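Local coordinates for hypothetical protein AF1704 (Archaeoglobus fulgidus, PDB 1ZBM) that probably converts cyclic dehypoxanthine futalosine into 1,4-dihydroxy-6-naphthoate, with release of dihydroxyacetone, in menaquinone biosynthesis, at residues A[114-124]-A[260-269]. Sequence-based numbering, arbitrary orientation.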
loop_
_atom_site.group_PDB
_atom_site.type_symbol
_atom_site.label_atom_id
_atom_site.label_comp_id
_atom_site.label_asym_id
_atom_site.label_seq_id
_atom_site.Cartn_x
_atom_site.Cartn_y
_atom_site.Cartn_z
ATOM N N THR A 114 0.398 -7.232 -0.367
ATOM C CA THR A 114 0.364 -7.593 -1.770
ATOM C C THR A 114 1.762 -8.006 -2.234
ATOM O O THR A 114 1.915 -8.927 -3.039
ATOM C CB THR A 114 -0.146 -6.413 -2.593
ATOM O OG1 THR A 114 -1.499 -6.139 -2.212
ATOM C CG2 THR A 114 -0.103 -6.736 -4.079
ATOM N N ALA A 115 2.779 -7.336 -1.705
ATOM C CA ALA A 115 4.155 -7.645 -2.069
ATOM C C ALA A 115 4.519 -9.075 -1.680
ATOM O O ALA A 115 5.341 -9.714 -2.340
ATOM C CB ALA A 115 5.116 -6.664 -1.399
ATOM N N ASN A 116 3.927 -9.582 -0.604
ATOM C CA ASN A 116 4.236 -10.944 -0.206
ATOM C C ASN A 116 3.595 -11.918 -1.176
ATOM O O ASN A 116 4.233 -12.871 -1.629
ATOM C CB ASN A 116 3.752 -11.230 1.207
ATOM C CG ASN A 116 4.827 -11.876 2.045
ATOM O OD1 ASN A 116 5.431 -12.883 1.636
ATOM N ND2 ASN A 116 5.088 -11.305 3.216
ATOM N N LEU A 117 2.330 -11.671 -1.496
ATOM C CA LEU A 117 1.608 -12.518 -2.432
ATOM C C LEU A 117 2.423 -12.619 -3.726
ATOM O O LEU A 117 2.631 -13.715 -4.253
ATOM C CB LEU A 117 0.222 -11.929 -2.711
ATOM C CG LEU A 117 -0.649 -12.667 -3.739
ATOM C CD1 LEU A 117 -0.843 -14.121 -3.316
ATOM C CD2 LEU A 117 -2.005 -11.967 -3.859
ATOM N N LEU A 118 2.894 -11.475 -4.225
ATOM C CA LEU A 118 3.706 -11.444 -5.446
ATOM C C LEU A 118 4.975 -12.299 -5.311
ATOM O O LEU A 118 5.306 -13.083 -6.206
ATOM C CB LEU A 118 4.095 -10.002 -5.802
ATOM C CG LEU A 118 2.995 -9.096 -6.352
ATOM C CD1 LEU A 118 3.439 -7.629 -6.342
ATOM C CD2 LEU A 118 2.640 -9.539 -7.740
ATOM N N LEU A 119 5.685 -12.138 -4.200
ATOM C CA LEU A 119 6.897 -12.903 -3.964
ATOM C C LEU A 119 6.569 -14.395 -3.984
ATOM O O LEU A 119 7.238 -15.175 -4.660
ATOM C CB LEU A 119 7.519 -12.514 -2.616
ATOM C CG LEU A 119 8.808 -13.241 -2.177
ATOM C CD1 LEU A 119 9.909 -12.989 -3.191
ATOM C CD2 LEU A 119 9.244 -12.751 -0.794
ATOM N N LYS A 120 5.528 -14.784 -3.252
ATOM C CA LYS A 120 5.098 -16.175 -3.190
ATOM C C LYS A 120 4.702 -16.724 -4.561
ATOM O O LYS A 120 4.651 -17.934 -4.749
ATOM C CB LYS A 120 3.935 -16.309 -2.199
ATOM C CG LYS A 120 4.340 -16.038 -0.739
ATOM C CD LYS A 120 3.174 -15.539 0.099
ATOM C CE LYS A 120 2.073 -16.573 0.194
ATOM N NZ LYS A 120 0.823 -15.967 0.745
ATOM N N LEU A 121 4.420 -15.837 -5.513
ATOM C CA LEU A 121 4.060 -16.252 -6.868
ATOM C C LEU A 121 5.285 -16.322 -7.768
ATOM O O LEU A 121 5.328 -17.109 -8.700
ATOM C CB LEU A 121 3.067 -15.267 -7.485
ATOM C CG LEU A 121 1.618 -15.300 -7.001
ATOM C CD1 LEU A 121 0.917 -14.065 -7.507
ATOM C CD2 LEU A 121 0.924 -16.565 -7.504
ATOM N N ALA A 122 6.278 -15.484 -7.499
ATOM C CA ALA A 122 7.484 -15.464 -8.321
ATOM C C ALA A 122 8.500 -16.516 -7.875
ATOM O O ALA A 122 9.215 -17.068 -8.702
ATOM C CB ALA A 122 8.112 -14.069 -8.281
ATOM N N VAL A 123 8.562 -16.775 -6.568
ATOM C CA VAL A 123 9.482 -17.756 -5.982
ATOM C C VAL A 123 8.617 -18.698 -5.150
ATOM O O VAL A 123 8.194 -18.349 -4.048
ATOM C CB VAL A 123 10.517 -17.065 -5.061
ATOM C CG1 VAL A 123 11.669 -18.012 -4.744
ATOM C CG2 VAL A 123 11.035 -15.797 -5.719
ATOM N N GLU A 124 8.343 -19.889 -5.681
ATOM C CA GLU A 124 7.487 -20.849 -4.993
ATOM C C GLU A 124 8.174 -21.735 -3.976
ATOM O O GLU A 124 7.648 -22.784 -3.604
ATOM C CB GLU A 124 6.752 -21.711 -6.018
ATOM C CG GLU A 124 7.592 -22.100 -7.206
ATOM C CD GLU A 124 6.743 -22.641 -8.325
ATOM O OE1 GLU A 124 5.782 -21.938 -8.717
ATOM O OE2 GLU A 124 7.031 -23.757 -8.812
ATOM N N LEU A 260 -4.843 -10.801 -10.628
ATOM C CA LEU A 260 -4.017 -11.074 -9.464
ATOM C C LEU A 260 -4.661 -12.167 -8.610
ATOM O O LEU A 260 -4.002 -13.136 -8.237
ATOM C CB LEU A 260 -3.848 -9.804 -8.628
ATOM C CG LEU A 260 -3.221 -9.949 -7.240
ATOM C CD1 LEU A 260 -1.789 -10.473 -7.354
ATOM C CD2 LEU A 260 -3.225 -8.594 -6.540
ATOM N N TYR A 261 -5.949 -12.010 -8.313
ATOM C CA TYR A 261 -6.660 -12.974 -7.481
ATOM C C TYR A 261 -6.732 -14.353 -8.119
ATOM O O TYR A 261 -6.524 -15.368 -7.449
ATOM C CB TYR A 261 -8.070 -12.464 -7.163
ATOM C CG TYR A 261 -8.106 -11.230 -6.272
ATOM C CD1 TYR A 261 -9.261 -10.447 -6.181
ATOM C CD2 TYR A 261 -6.993 -10.850 -5.511
ATOM C CE1 TYR A 261 -9.312 -9.314 -5.360
ATOM C CE2 TYR A 261 -7.036 -9.718 -4.685
ATOM C CZ TYR A 261 -8.205 -8.957 -4.619
ATOM O OH TYR A 261 -8.254 -7.841 -3.818
ATOM N N GLU A 262 -7.026 -14.385 -9.414
ATOM C CA GLU A 262 -7.105 -15.640 -10.145
ATOM C C GLU A 262 -5.779 -16.370 -9.998
ATOM O O GLU A 262 -5.748 -17.558 -9.674
ATOM C CB GLU A 262 -7.420 -15.365 -11.617
ATOM C CG GLU A 262 -8.862 -14.939 -11.821
ATOM C CD GLU A 262 -9.156 -14.415 -13.213
ATOM O OE1 GLU A 262 -10.341 -14.121 -13.484
ATOM O OE2 GLU A 262 -8.222 -14.288 -14.033
HETATM N N MSE A 263 -4.681 -15.651 -10.205
HETATM C CA MSE A 263 -3.371 -16.272 -10.065
HETATM C C MSE A 263 -3.165 -16.809 -8.654
HETATM O O MSE A 263 -2.589 -17.875 -8.478
HETATM C CB MSE A 263 -2.256 -15.277 -10.387
HETATM C CG MSE A 263 -2.156 -14.892 -11.847
HETATM SE SE MSE A 263 -0.705 -13.634 -12.159
HETATM C CE MSE A 263 0.757 -14.903 -12.253
ATOM N N ALA A 264 -3.636 -16.070 -7.653
ATOM C CA ALA A 264 -3.476 -16.496 -6.266
ATOM C C ALA A 264 -4.309 -17.743 -5.966
ATOM O O ALA A 264 -3.839 -18.678 -5.315
ATOM C CB ALA A 264 -3.860 -15.368 -5.316
ATOM N N GLU A 265 -5.548 -17.745 -6.441
ATOM C CA GLU A 265 -6.438 -18.870 -6.234
ATOM C C GLU A 265 -5.810 -20.120 -6.868
ATOM O O GLU A 265 -5.696 -21.169 -6.218
ATOM C CB GLU A 265 -7.806 -18.568 -6.867
ATOM C CG GLU A 265 -9.011 -19.156 -6.127
ATOM C CD GLU A 265 -9.805 -18.107 -5.335
ATOM O OE1 GLU A 265 -9.209 -17.413 -4.480
ATOM O OE2 GLU A 265 -11.035 -17.977 -5.560
ATOM N N ALA A 266 -5.369 -19.988 -8.121
ATOM C CA ALA A 266 -4.755 -21.086 -8.892
ATOM C C ALA A 266 -3.547 -21.743 -8.237
ATOM O O ALA A 266 -3.135 -22.835 -8.638
ATOM C CB ALA A 266 -4.362 -20.592 -10.293
ATOM N N LYS A 267 -2.966 -21.076 -7.247
ATOM C CA LYS A 267 -1.822 -21.645 -6.555
ATOM C C LYS A 267 -2.137 -21.906 -5.100
ATOM O O LYS A 267 -1.256 -22.275 -4.334
ATOM C CB LYS A 267 -0.599 -20.728 -6.668
ATOM C CG LYS A 267 0.075 -20.774 -8.039
ATOM C CD LYS A 267 1.559 -21.132 -7.933
ATOM C CE LYS A 267 1.759 -22.547 -7.381
ATOM N NZ LYS A 267 3.203 -22.929 -7.299
ATOM N N GLY A 268 -3.396 -21.718 -4.719
ATOM C CA GLY A 268 -3.778 -21.942 -3.338
ATOM C C GLY A 268 -3.099 -21.015 -2.348
ATOM O O GLY A 268 -2.744 -21.421 -1.238
ATOM N N LEU A 269 -2.901 -19.760 -2.733
ATOM C CA LEU A 269 -2.265 -18.817 -1.816
ATOM C C LEU A 269 -3.284 -18.124 -0.920
ATOM O O LEU A 269 -2.940 -17.659 0.164
ATOM C CB LEU A 269 -1.448 -17.786 -2.596
ATOM C CG LEU A 269 -0.000 -18.183 -2.864
ATOM C CD1 LEU A 269 0.101 -19.658 -3.178
ATOM C CD2 LEU A 269 0.541 -17.342 -4.016
#
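Leu117 and Leu269 meet at the centre of a leucine cluster that joins helix 114-122 to the end of helix 251-265. Leu117 carries its CG anti to the backbone N (chi1 177°), which sends its two methyls across the gap as a fork. The two side chains cross at a slant, Leu117 CD1 lying 3.6 Å from Leu269 CD2 and also touching Leu269 CB and Ala264 CB. The other prong, CD2, meets Leu260 tip to tip, 3.8 Å from its CD1. One turn on, Leu121 lies diagonally against Leu269, with the CD2 atoms of the two residues 3.6 Å apart, and its CD1 faces the CB of the selenomethionine Met263. The CD2 methyl of Leu269 thus touches both Leu117 and Leu121, from roughly perpendicular directions. Lys120, bent at chi3 (63°), runs alongside Leu269 but points the other way, its CE 4.0 Å from Leu269 CG. A Schellman motif places Leu269 there: its N bonds to Ala264 O at 3.0 Å, Gly268 N bonds to Glu265 O, and Gly268, the C-prime residue with positive phi, turns the chain back toward helix 114-122. At the solvent-exposed end of the contact Lys267 crosses Glu124 at about a right angle; its NZ makes a salt bridge of 3.1 Å to Glu124 OE1, approaching from above the carboxylate plane. The axes of the two short helical segments pass 10.8 Å apart at 53°. Thr114, a probable substrate-binding residue, brings its CG2 near Leu260 CD2 at the margin of contact, while its OG1 bonds to His67 N and Leu183 O. Trp172 of helix 169-174 packs against Leu121 and Met263, helix 66-69 lies against Leu117 through His67, and Leu119 rests on Val108 of strand 105-108, in the mixed sheet with strands 127-130 and 147-150 of this periplasmic-binding-protein-like fold.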